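Local structure of GH127 beta-L-arabinofuranoside (Geobacillus stearothermophilus, 4QK0) at residues K130-L135 and A171-T176; I516-V519 and G523-V526; S370-D373 and K378-Y381; L201-G206 and T344-E349. The protein hydrolyses beta-L-arabinofuranosides as a family GH127 glycoside hydrolase, probably releasing L-arabinose from the ends of plant-derived sugar chains. All blocks are in the same frame, centred on the assembly; numbering follows the deposited sequence. Where two conformers were deposited one is given.

Contact 1 of 4, residues K130-L135 and A171-T176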
loop_
_atom_site.group_PDB
_atom_site.type_symbol
_atom_site.label_atom_id
_atom_site.label_comp_id
_atom_site.label_asym_id
_atom_site.label_seq_id
_atom_site.Cartn_x
_atom_site.Cartn_y
_atom_site.Cartn_z
ATOM N N LYS A 130 -19.299 10.179 -34.377
ATOM C CA LYS A 130 -18.343 9.173 -33.849
ATOM C C LYS A 130 -18.969 8.201 -32.842
ATOM O O LYS A 130 -18.247 7.446 -32.181
ATOM C CB LYS A 130 -17.149 9.884 -33.200
ATOM C CG LYS A 130 -15.986 10.186 -34.130
ATOM C CD LYS A 130 -16.409 10.337 -35.575
ATOM C CE LYS A 130 -15.266 10.782 -36.480
ATOM N NZ LYS A 130 -15.056 12.253 -36.414
ATOM N N ARG A 131 -20.305 8.175 -32.771
ATOM C CA ARG A 131 -21.003 7.337 -31.849
ATOM C C ARG A 131 -20.729 5.848 -32.041
ATOM O O ARG A 131 -20.383 5.361 -33.120
ATOM C CB ARG A 131 -22.493 7.622 -31.823
ATOM C CG ARG A 131 -23.264 7.295 -33.102
ATOM C CD ARG A 131 -24.671 7.856 -33.015
ATOM N NE ARG A 131 -25.412 7.558 -34.225
ATOM C CZ ARG A 131 -26.713 7.798 -34.448
ATOM N NH1 ARG A 131 -27.503 8.326 -33.537
ATOM N NH2 ARG A 131 -27.234 7.436 -35.626
ATOM N N TRP A 132 -20.771 5.158 -30.919
ATOM C CA TRP A 132 -20.563 3.720 -30.896
ATOM C C TRP A 132 -19.185 3.224 -31.340
ATOM O O TRP A 132 -19.052 2.074 -31.710
ATOM C CB TRP A 132 -21.626 3.023 -31.769
ATOM C CG TRP A 132 -23.097 3.414 -31.565
ATOM C CD1 TRP A 132 -24.000 3.694 -32.551
ATOM C CD2 TRP A 132 -23.818 3.486 -30.322
ATOM N NE1 TRP A 132 -25.263 3.941 -31.995
ATOM C CE2 TRP A 132 -25.171 3.804 -30.632
ATOM C CE3 TRP A 132 -23.462 3.313 -28.980
ATOM C CZ2 TRP A 132 -26.149 3.941 -29.643
ATOM C CZ3 TRP A 132 -24.441 3.460 -27.990
ATOM C CH2 TRP A 132 -25.768 3.788 -28.327
HETATM N N MSE A 133 -18.168 4.053 -31.307
HETATM C CA MSE A 133 -16.829 3.618 -31.711
HETATM C C MSE A 133 -15.917 3.330 -30.521
HETATM O O MSE A 133 -14.832 2.796 -30.680
HETATM C CB MSE A 133 -16.189 4.653 -32.651
HETATM C CG MSE A 133 -16.957 4.831 -33.971
HETATM SE SE MSE A 133 -17.000 3.230 -35.134
HETATM C CE MSE A 133 -18.882 2.685 -35.166
ATOM N N ASN A 134 -16.339 3.694 -29.310
ATOM C CA ASN A 134 -15.574 3.407 -28.098
ATOM C C ASN A 134 -16.466 3.110 -26.909
ATOM O O ASN A 134 -16.602 3.878 -25.946
ATOM C CB ASN A 134 -14.573 4.524 -27.750
ATOM C CG ASN A 134 -13.548 4.059 -26.714
ATOM O OD1 ASN A 134 -13.742 3.054 -26.014
ATOM N ND2 ASN A 134 -12.453 4.788 -26.618
ATOM N N LEU A 135 -17.038 1.918 -26.978
ATOM C CA LEU A 135 -17.870 1.375 -25.900
ATOM C C LEU A 135 -17.042 0.994 -24.702
ATOM O O LEU A 135 -17.551 0.963 -23.586
ATOM C CB LEU A 135 -18.646 0.136 -26.411
ATOM C CG LEU A 135 -19.965 0.379 -27.195
ATOM C CD1 LEU A 135 -20.997 0.967 -26.270
ATOM C CD2 LEU A 135 -19.761 1.301 -28.393
ATOM N N ALA A 171 -33.960 3.168 -26.103
ATOM C CA ALA A 171 -33.789 1.699 -25.891
ATOM C C ALA A 171 -34.060 0.895 -27.189
ATOM O O ALA A 171 -33.317 -0.024 -27.561
ATOM C CB ALA A 171 -34.705 1.232 -24.779
ATOM N N ASP A 172 -35.097 1.293 -27.919
ATOM C CA ASP A 172 -35.387 0.648 -29.222
ATOM C C ASP A 172 -34.259 0.876 -30.190
ATOM O O ASP A 172 -33.840 -0.069 -30.885
ATOM C CB ASP A 172 -36.705 1.179 -29.857
ATOM C CG ASP A 172 -37.937 0.900 -28.994
ATOM O OD1 ASP A 172 -37.921 -0.025 -28.151
ATOM O OD2 ASP A 172 -38.912 1.672 -29.138
ATOM N N TYR A 173 -33.766 2.116 -30.273
ATOM C CA TYR A 173 -32.642 2.397 -31.179
ATOM C C TYR A 173 -31.449 1.529 -30.795
ATOM O O TYR A 173 -30.817 0.865 -31.660
ATOM C CB TYR A 173 -32.281 3.887 -31.166
ATOM C CG TYR A 173 -31.032 4.189 -31.944
ATOM C CD1 TYR A 173 -30.897 3.813 -33.261
ATOM C CD2 TYR A 173 -29.924 4.806 -31.312
ATOM C CE1 TYR A 173 -29.709 4.036 -33.944
ATOM C CE2 TYR A 173 -28.727 5.030 -31.982
ATOM C CZ TYR A 173 -28.605 4.644 -33.263
ATOM O OH TYR A 173 -27.414 4.889 -33.917
ATOM N N ILE A 174 -31.152 1.467 -29.495
ATOM C CA ILE A 174 -30.013 0.652 -29.037
ATOM C C ILE A 174 -30.161 -0.826 -29.496
ATOM O O ILE A 174 -29.218 -1.476 -29.891
ATOM C CB ILE A 174 -29.892 0.741 -27.507
ATOM C CG1 ILE A 174 -29.363 2.134 -27.114
ATOM C CG2 ILE A 174 -28.999 -0.385 -26.945
ATOM C CD1 ILE A 174 -29.523 2.407 -25.652
ATOM N N GLY A 175 -31.389 -1.308 -29.428
ATOM C CA GLY A 175 -31.759 -2.657 -29.893
ATOM C C GLY A 175 -31.509 -2.889 -31.361
ATOM O O GLY A 175 -31.176 -3.978 -31.748
ATOM N N THR A 176 -31.636 -1.843 -32.190
ATOM C CA THR A 176 -31.304 -2.005 -33.593
ATOM C C THR A 176 -29.817 -2.040 -33.792
ATOM O O THR A 176 -29.335 -2.694 -34.712
ATOM C CB THR A 176 -31.912 -0.915 -34.512
ATOM O OG1 THR A 176 -31.353 0.376 -34.221
ATOM C CG2 THR A 176 -33.471 -0.847 -34.362
#

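Contact 2 of 4, residues I516-V519 and G523-V526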
loop_
_atom_site.group_PDB
_atom_site.type_symbol
_atom_site.label_atom_id
_atom_site.label_comp_id
_atom_site.label_asym_id
_atom_site.label_seq_id
_atom_site.Cartn_x
_atom_site.Cartn_y
_atom_site.Cartn_z
ATOM N N ILE A 516 -44.642 -17.627 8.841
ATOM C CA ILE A 516 -45.818 -17.681 9.670
ATOM C C ILE A 516 -47.132 -17.635 8.869
ATOM O O ILE A 516 -47.560 -16.564 8.372
ATOM C CB ILE A 516 -45.801 -16.549 10.674
ATOM C CG1 ILE A 516 -44.476 -16.591 11.435
ATOM C CG2 ILE A 516 -47.017 -16.682 11.623
ATOM C CD1 ILE A 516 -44.362 -15.505 12.464
ATOM N N ARG A 517 -47.749 -18.811 8.750
ATOM C CA ARG A 517 -48.981 -19.009 7.970
ATOM C C ARG A 517 -50.126 -19.355 8.927
ATOM O O ARG A 517 -50.036 -20.253 9.729
ATOM C CB ARG A 517 -48.824 -20.110 6.935
ATOM C CG ARG A 517 -50.021 -20.206 6.003
ATOM C CD ARG A 517 -49.816 -21.132 4.802
ATOM N NE ARG A 517 -50.963 -21.052 3.886
ATOM C CZ ARG A 517 -51.212 -20.058 3.011
ATOM N NH1 ARG A 517 -50.367 -19.025 2.860
ATOM N NH2 ARG A 517 -52.311 -20.101 2.248
ATOM N N ARG A 518 -51.183 -18.566 8.861
ATOM C CA ARG A 518 -52.318 -18.668 9.759
ATOM C C ARG A 518 -53.416 -17.751 9.204
ATOM O O ARG A 518 -53.201 -17.001 8.215
ATOM C CB ARG A 518 -51.949 -18.196 11.180
ATOM C CG ARG A 518 -51.566 -16.710 11.293
ATOM C CD ARG A 518 -50.986 -16.365 12.654
ATOM N NE ARG A 518 -52.006 -16.457 13.709
ATOM C CZ ARG A 518 -52.898 -15.508 14.000
ATOM N NH1 ARG A 518 -52.931 -14.376 13.316
ATOM N NH2 ARG A 518 -53.758 -15.689 14.981
ATOM N N VAL A 519 -54.588 -17.824 9.824
ATOM C CA VAL A 519 -55.656 -16.901 9.524
ATOM C C VAL A 519 -55.400 -15.635 10.321
ATOM O O VAL A 519 -55.394 -15.690 11.535
ATOM C CB VAL A 519 -57.056 -17.458 9.946
ATOM C CG1 VAL A 519 -58.120 -16.389 9.781
ATOM C CG2 VAL A 519 -57.409 -18.710 9.173
ATOM N N GLY A 523 -56.118 -6.303 13.698
ATOM C CA GLY A 523 -55.468 -5.998 14.975
ATOM C C GLY A 523 -54.587 -7.112 15.526
ATOM O O GLY A 523 -54.123 -7.033 16.646
ATOM N N ASP A 524 -54.315 -8.138 14.738
ATOM C CA ASP A 524 -53.362 -9.146 15.149
ATOM C C ASP A 524 -51.995 -8.481 15.354
ATOM O O ASP A 524 -51.570 -7.612 14.581
ATOM C CB ASP A 524 -53.275 -10.291 14.137
ATOM C CG ASP A 524 -54.337 -11.365 14.368
ATOM O OD1 ASP A 524 -55.006 -11.365 15.424
ATOM O OD2 ASP A 524 -54.493 -12.252 13.499
ATOM N N GLU A 525 -51.322 -8.899 16.407
ATOM C CA GLU A 525 -50.030 -8.335 16.783
ATOM C C GLU A 525 -48.937 -9.405 16.912
ATOM O O GLU A 525 -49.091 -10.405 17.615
ATOM C CB GLU A 525 -50.156 -7.591 18.082
ATOM C CG GLU A 525 -48.974 -6.682 18.302
ATOM C CD GLU A 525 -49.072 -5.931 19.619
ATOM O OE1 GLU A 525 -49.868 -4.987 19.682
ATOM O OE2 GLU A 525 -48.347 -6.280 20.579
ATOM N N VAL A 526 -47.865 -9.210 16.158
ATOM C CA VAL A 526 -46.685 -10.059 16.220
ATOM C C VAL A 526 -45.594 -9.242 16.889
ATOM O O VAL A 526 -45.303 -8.137 16.443
ATOM C CB VAL A 526 -46.205 -10.461 14.824
ATOM C CG1 VAL A 526 -44.981 -11.376 14.907
ATOM C CG2 VAL A 526 -47.309 -11.150 14.043
HETATM O O HOH W 1 -56.087 -13.898 15.156
#

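Contact 3 of 4, residues S370-D373 and K378-Y381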
loop_
_atom_site.group_PDB
_atom_site.type_symbol
_atom_site.label_atom_id
_atom_site.label_comp_id
_atom_site.label_asym_id
_atom_site.label_seq_id
_atom_site.Cartn_x
_atom_site.Cartn_y
_atom_site.Cartn_z
ATOM N N SER A 370 -21.841 5.524 5.642
ATOM C CA SER A 370 -20.518 6.021 6.036
ATOM C C SER A 370 -19.984 7.017 5.036
ATOM O O SER A 370 -19.167 7.860 5.382
ATOM C CB SER A 370 -19.521 4.879 6.169
ATOM O OG SER A 370 -19.279 4.233 4.925
ATOM N N GLY A 371 -20.490 6.946 3.812
ATOM C CA GLY A 371 -20.136 7.837 2.747
ATOM C C GLY A 371 -20.594 9.300 2.830
ATOM O O GLY A 371 -20.291 10.095 1.935
HETATM N N MSE A 372 -21.353 9.637 3.862
HETATM C CA MSE A 372 -21.798 11.000 4.041
HETATM C C MSE A 372 -21.671 11.410 5.475
HETATM O O MSE A 372 -21.749 10.595 6.390
HETATM C CB MSE A 372 -23.234 11.288 3.516
HETATM C CG MSE A 372 -24.313 10.453 4.212
HETATM SE SE MSE A 372 -26.158 11.090 3.768
HETATM C CE MSE A 372 -25.730 12.221 2.235
ATOM N N ASP A 373 -21.467 12.721 5.648
ATOM C CA ASP A 373 -21.594 13.362 6.968
ATOM C C ASP A 373 -23.050 13.273 7.366
ATOM O O ASP A 373 -23.953 13.254 6.485
ATOM C CB ASP A 373 -21.209 14.887 6.920
ATOM C CG ASP A 373 -19.675 15.171 7.038
ATOM O OD1 ASP A 373 -18.841 14.279 7.363
ATOM O OD2 ASP A 373 -19.303 16.369 6.829
ATOM N N LYS A 378 -21.082 16.835 3.147
ATOM C CA LYS A 378 -19.852 16.311 2.620
ATOM C C LYS A 378 -19.873 14.777 2.511
ATOM O O LYS A 378 -20.624 14.104 3.221
ATOM C CB LYS A 378 -18.684 16.787 3.492
ATOM C CG LYS A 378 -18.625 18.309 3.505
ATOM C CD LYS A 378 -17.318 18.906 3.974
ATOM C CE LYS A 378 -17.282 19.006 5.492
ATOM N NZ LYS A 378 -16.412 20.143 5.899
ATOM N N PHE A 379 -18.998 14.260 1.647
ATOM C CA PHE A 379 -18.975 12.858 1.271
ATOM C C PHE A 379 -17.570 12.253 1.220
ATOM O O PHE A 379 -16.566 12.961 1.031
ATOM C CB PHE A 379 -19.621 12.698 -0.081
ATOM C CG PHE A 379 -21.002 13.267 -0.156
ATOM C CD1 PHE A 379 -21.200 14.643 -0.476
ATOM C CD2 PHE A 379 -22.105 12.506 0.150
ATOM C CE1 PHE A 379 -22.479 15.204 -0.530
ATOM C CE2 PHE A 379 -23.386 13.071 0.063
ATOM C CZ PHE A 379 -23.569 14.402 -0.280
ATOM N N PHE A 380 -17.532 10.928 1.402
ATOM C CA PHE A 380 -16.393 10.114 1.046
ATOM C C PHE A 380 -16.660 9.370 -0.264
ATOM O O PHE A 380 -17.774 8.883 -0.526
ATOM C CB PHE A 380 -16.159 9.023 2.092
ATOM C CG PHE A 380 -15.412 9.438 3.290
ATOM C CD1 PHE A 380 -14.341 10.271 3.209
ATOM C CD2 PHE A 380 -15.808 8.996 4.509
ATOM C CE1 PHE A 380 -13.683 10.657 4.362
ATOM C CE2 PHE A 380 -15.150 9.363 5.670
ATOM C CZ PHE A 380 -14.073 10.193 5.591
ATOM N N TYR A 381 -15.620 9.267 -1.075
ATOM C CA TYR A 381 -15.590 8.351 -2.193
ATOM C C TYR A 381 -15.136 6.996 -1.623
ATOM O O TYR A 381 -15.809 6.011 -1.767
ATOM C CB TYR A 381 -14.665 8.923 -3.233
ATOM C CG TYR A 381 -14.899 8.456 -4.637
ATOM C CD1 TYR A 381 -14.299 7.293 -5.086
ATOM C CD2 TYR A 381 -15.664 9.195 -5.530
ATOM C CE1 TYR A 381 -14.472 6.831 -6.378
ATOM C CE2 TYR A 381 -15.830 8.751 -6.841
ATOM C CZ TYR A 381 -15.236 7.551 -7.256
ATOM O OH TYR A 381 -15.361 7.027 -8.534
#

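Contact 4 of 4, residues L201-G206 and T344-E349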
loop_
_atom_site.group_PDB
_atom_site.type_symbol
_atom_site.label_atom_id
_atom_site.label_comp_id
_atom_site.label_asym_id
_atom_site.label_seq_id
_atom_site.Cartn_x
_atom_site.Cartn_y
_atom_site.Cartn_z
ATOM N N LEU A 201 -36.925 -1.500 -17.303
ATOM C CA LEU A 201 -37.734 -0.958 -18.344
ATOM C C LEU A 201 -38.743 -2.053 -18.819
ATOM O O LEU A 201 -39.907 -1.757 -19.125
ATOM C CB LEU A 201 -36.876 -0.541 -19.524
ATOM C CG LEU A 201 -37.582 0.186 -20.664
ATOM C CD1 LEU A 201 -38.222 1.476 -20.203
ATOM C CD2 LEU A 201 -36.604 0.463 -21.796
ATOM N N TYR A 202 -38.266 -3.295 -18.890
ATOM C CA TYR A 202 -39.119 -4.430 -19.177
ATOM C C TYR A 202 -40.242 -4.580 -18.143
ATOM O O TYR A 202 -41.380 -4.768 -18.519
ATOM C CB TYR A 202 -38.310 -5.706 -19.273
ATOM C CG TYR A 202 -39.179 -6.923 -19.267
ATOM C CD1 TYR A 202 -39.957 -7.266 -20.396
ATOM C CD2 TYR A 202 -39.262 -7.721 -18.148
ATOM C CE1 TYR A 202 -40.780 -8.387 -20.394
ATOM C CE2 TYR A 202 -40.094 -8.840 -18.128
ATOM C CZ TYR A 202 -40.852 -9.166 -19.243
ATOM O OH TYR A 202 -41.651 -10.277 -19.190
ATOM N N GLU A 203 -39.918 -4.433 -16.868
ATOM C CA GLU A 203 -40.891 -4.635 -15.808
ATOM C C GLU A 203 -41.979 -3.629 -15.904
ATOM O O GLU A 203 -43.095 -3.898 -15.546
ATOM C CB GLU A 203 -40.278 -4.494 -14.433
ATOM C CG GLU A 203 -39.474 -5.689 -13.984
ATOM C CD GLU A 203 -38.416 -5.385 -12.902
ATOM O OE1 GLU A 203 -38.222 -4.228 -12.434
ATOM O OE2 GLU A 203 -37.754 -6.356 -12.520
ATOM N N VAL A 204 -41.676 -2.437 -16.387
ATOM C CA VAL A 204 -42.694 -1.412 -16.395
ATOM C C VAL A 204 -43.425 -1.378 -17.710
ATOM O O VAL A 204 -44.494 -0.840 -17.757
ATOM C CB VAL A 204 -42.101 -0.023 -15.988
ATOM C CG1 VAL A 204 -41.538 0.726 -17.168
ATOM C CG2 VAL A 204 -43.137 0.803 -15.290
ATOM N N THR A 205 -42.849 -1.885 -18.784
ATOM C CA THR A 205 -43.498 -1.822 -20.081
ATOM C C THR A 205 -44.067 -3.149 -20.587
ATOM O O THR A 205 -44.864 -3.147 -21.495
ATOM C CB THR A 205 -42.526 -1.378 -21.198
ATOM O OG1 THR A 205 -41.460 -2.309 -21.311
ATOM C CG2 THR A 205 -41.990 0.009 -20.973
ATOM N N GLY A 206 -43.551 -4.277 -20.105
ATOM C CA GLY A 206 -43.907 -5.575 -20.638
ATOM C C GLY A 206 -43.322 -5.865 -22.001
ATOM O O GLY A 206 -43.545 -6.934 -22.569
ATOM N N THR A 344 -28.227 -7.445 -3.820
ATOM C CA THR A 344 -28.899 -8.272 -2.840
ATOM C C THR A 344 -30.401 -8.343 -3.117
ATOM O O THR A 344 -31.047 -9.360 -2.908
ATOM C CB THR A 344 -28.703 -7.773 -1.392
ATOM O OG1 THR A 344 -29.173 -6.419 -1.276
ATOM C CG2 THR A 344 -27.221 -7.811 -1.007
ATOM N N ARG A 345 -30.968 -7.244 -3.538
ATOM C CA ARG A 345 -32.371 -7.222 -3.815
ATOM C C ARG A 345 -32.743 -8.206 -4.935
ATOM O O ARG A 345 -33.746 -8.841 -4.834
ATOM C CB ARG A 345 -32.822 -5.811 -4.152
ATOM C CG ARG A 345 -34.326 -5.617 -4.022
ATOM C CD ARG A 345 -34.662 -4.254 -4.562
ATOM N NE ARG A 345 -36.074 -4.057 -4.804
ATOM C CZ ARG A 345 -36.575 -2.961 -5.363
ATOM N NH1 ARG A 345 -35.780 -1.955 -5.729
ATOM N NH2 ARG A 345 -37.878 -2.865 -5.554
ATOM N N ARG A 346 -31.958 -8.284 -6.007
ATOM C CA ARG A 346 -32.201 -9.250 -7.050
ATOM C C ARG A 346 -31.922 -10.664 -6.588
ATOM O O ARG A 346 -32.568 -11.616 -7.065
ATOM C CB ARG A 346 -31.361 -8.967 -8.284
ATOM C CG ARG A 346 -31.734 -7.675 -8.978
ATOM C CD ARG A 346 -33.164 -7.693 -9.478
ATOM N NE ARG A 346 -33.440 -6.661 -10.466
ATOM C CZ ARG A 346 -34.611 -6.497 -11.085
ATOM N NH1 ARG A 346 -35.618 -7.310 -10.817
ATOM N NH2 ARG A 346 -34.791 -5.493 -11.965
HETATM N N MSE A 347 -30.927 -10.840 -5.712
HETATM C CA MSE A 347 -30.644 -12.204 -5.221
HETATM C C MSE A 347 -31.858 -12.664 -4.455
HETATM O O MSE A 347 -32.222 -13.813 -4.523
HETATM C CB MSE A 347 -29.431 -12.327 -4.330
HETATM C CG MSE A 347 -28.093 -12.067 -5.030
HETATM SE SE MSE A 347 -27.715 -13.327 -6.467
HETATM C CE MSE A 347 -27.378 -14.966 -5.437
ATOM N N LEU A 348 -32.463 -11.792 -3.687
ATOM C CA LEU A 348 -33.653 -12.141 -2.940
ATOM C C LEU A 348 -34.809 -12.581 -3.848
ATOM O O LEU A 348 -35.580 -13.417 -3.473
ATOM C CB LEU A 348 -34.125 -10.969 -2.102
ATOM C CG LEU A 348 -33.296 -10.808 -0.832
ATOM C CD1 LEU A 348 -33.630 -9.490 -0.150
ATOM C CD2 LEU A 348 -33.515 -11.990 0.098
ATOM N N GLU A 349 -34.917 -11.996 -5.032
ATOM C CA GLU A 349 -35.951 -12.393 -5.994
ATOM C C GLU A 349 -35.610 -13.724 -6.631
ATOM O O GLU A 349 -36.469 -14.442 -7.084
ATOM C CB GLU A 349 -36.149 -11.294 -7.035
ATOM C CG GLU A 349 -36.780 -10.044 -6.387
ATOM C CD GLU A 349 -36.741 -8.781 -7.265
ATOM O OE1 GLU A 349 -36.317 -8.885 -8.447
ATOM O OE2 GLU A 349 -37.104 -7.685 -6.762
#

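Contact 1 of 4, residues K130-L135 and A171-T176
Trp-132 and Tyr-173 join a type II beta turn, Lys-130 to Met-133, to helix 162-177 of the helical, (alpha/alpha)-barrel-like catalytic domain. The tight part lies on the buried side. There the indole and the phenol slide past each other in opposite directions, with Tyr-173 CE2 at the indole's edge, 3.6 Å from Trp-132 CZ2. The two rings meet obliquely, their planes 39° apart. Further in, Ile-174 crosses the indole at about a right angle, with its CG1 4.1 Å from Trp-132 CH2. Tyr-118 and Phe-178 also meet the Trp-132 ring edge-to-face.

The looser side is that of the partly exposed Arg-131, beside which the turn ends, Lys-130 and Met-133, face solvent. From its extended chain the guanidinium lays one face over the phenol oxygen, with Arg-131 CZ 3.0 Å from Tyr-173 OH. None of its N-H groups aims at that oxygen; NH2 instead forms a salt bridge with Asp-116. Tyr-173 reaches this junction with CG anti to its backbone N (chi1 173°). Its OH then accepts a nearly straight bond from Trp-132 NE1, 3.0 Å long and in the indole plane.

Contact 2 of 4, residues I516-V519 and G523-V526
Arg-518 carries its CG between the backbone N and the carbonyl carbon, and a bend at chi3 (-68°) then swings its guanidinium toward Asp-524. The aspartate comes from the opposite direction, with its CG beside its own backbone N and anti to the carbonyl carbon. Between them the two side chains span a gap in which the nearest CA atoms of the segments, those of Val-519 and Asp-524, are still 9.9 Å apart.

The result is a short salt bridge, Arg-518 NH1 to Asp-524 OD2 at 2.6 Å. From the arginine's side the geometry is regular: OD2 sits at the edge of the guanidinium, in its plane, and the N-H points at it within about 20° of straight. The aspartate is met differently, for NH1 approaches from well above the carboxylate plane, 56° out of it. A water closes the second arm. It accepts from Arg-518 NH2 at 2.9 Å and donates to Asp-524 OD1 at 2.8 Å, so each side chain is tied at two points although one direct bond joins them. Asn-499 ND2 and the backbone N of Gln-521 also bind OD1 and OD2 respectively, which limits rotation of the carboxylate, while Trp-520 makes a cation-pi contact with Arg-518.

Beneath the ion pair, Ile-516 and Val-526 both rest against strand 495-498. The chain turns a corner at Arg-518, and within a few residues passes from the sheet of strand 513-517 to the antiparallel sheet that holds strand 524-529. A salt bridge joining strands of different sheets, above apolar side chains, is consistent with a beta-sandwich-like middle domain of GH127.

Contact 3 of 4, residues S370-D373 and K378-Y381
Gly-371 O is met by two neighbouring groups of one backbone step: Phe-380 N donates to it at 2.9 Å, and Phe-379 CA adds a CA-H...O contact at 3.1 Å. Phe-380 N stands above the carbonyl plane, 50° out of it. This bond and its counterpart, Asp-373 N to Lys-378 O at 2.9 Å, flank a single antiparallel beta bridge in which Met-372 and Phe-379 form the non-hydrogen-bonded pair. The bridge pins together the two arms of a hairpin-like loop between helix 354-365 and strand 386-387 of the catalytic domain. The second bond is the straighter, with 171° at its hydrogen, and Met-372 CA also leans on Lys-378 O.

Side chains leave the bridge on two faces. On one, Met-372, present as selenomethionine, lies alongside Phe-379 and points the same way. Its CG is placed between the backbone N and the carbonyl carbon (chi1 61°), and the end of the chain bends back until CE is 3.3 Å from Phe-379 CE2, reaching the ring obliquely. Helices 22-42 and 413-422 receive this apolar pair through Val-34, Leu-417 and Pro-414, among others.

On the other face Asp-373 and Lys-378 run side by side without an ion pair between them. Asp-373 OD2 touches Lys-378 CB at 3.4 Å, but the lysine chain turns off, and NZ stays 4.8 Å from OD2. The carboxylate's salt bridge is made by OD1 with Arg-404, whose NH2 also holds Ser-370 O. That same Ser-370 O lies at the edge of the Phe-380 ring, 3.7 Å from CD2.

Contact 4 of 4, residues L201-G206 and T344-E349
A salt-bridge network links helix 194-205 to helix 334-350 in the helical catalytic domain, spanning a gap that the backbones leave wide: the nearest CA atoms, those of Glu-203 and Arg-346, are 13.2 Å apart. The pair illustrates how two long side chains can connect helices whose backbones lie far from each other.

Glu-203 stretches out beyond CG, and Arg-346 meets it from the opposite direction after a bend at chi2 (-62°). The guanidinium presents its NH1 and NH2 end, and both nitrogens converge on one oxygen: Arg-346 NH1 lies 2.9 Å from Glu-203 OE2, and Arg-346 NH2 lies 3.1 Å from the same OE2. That oxygen sits in the guanidinium plane, but the carboxylate is twisted, the two planes standing 51° apart. NH1 meets the syn lone pair of OE2, whereas NH2 comes from the syn side, 34° out of the carboxylate plane. Lys-282 makes a further salt bridge to OE2, and so three nitrogens of basic residues gather on one atom, which would be expected to stabilise its negative charge.

Arg-346 is steadied from its own helix as well. One turn on, Glu-349 OE1 accepts from Arg-346 NH1 at 2.9 Å through its syn lone pair, although OE1 itself lies somewhat off the guanidinium plane. The carboxylates of Glu-203 and Glu-349 are kept apart, with Glu-203 OE2 and Glu-349 OE1 5.0 Å from each other and both bonded to NH1. Near the end of the first helix, Leu-201 O accepts from Thr-205 N and, at 2.7 Å, from Thr-205 OG1, the two donors coming from opposite faces of its plane.

Along the chain the order is contact 1, contact 4, contact 3 and contact 2, each closing before the next opens. The first three lie within the GH127 catalytic domain; contact 2 belongs to the middle domain, its centre about 52 Å from that of contact 1. Contacts 1 and 4 touch directly: helices 162-177 and 194-205 follow each other in sequence and pack through Ala-171 CB and Leu-201 CD2, 3.6 Å apart. Contacts 3 and 4 lie on opposite sides of the chain's centre, their own centres about 29 Å apart. Three contacts thus join parts of the helical catalytic domain, whereas contact 2 links strands of two sheets in the middle domain.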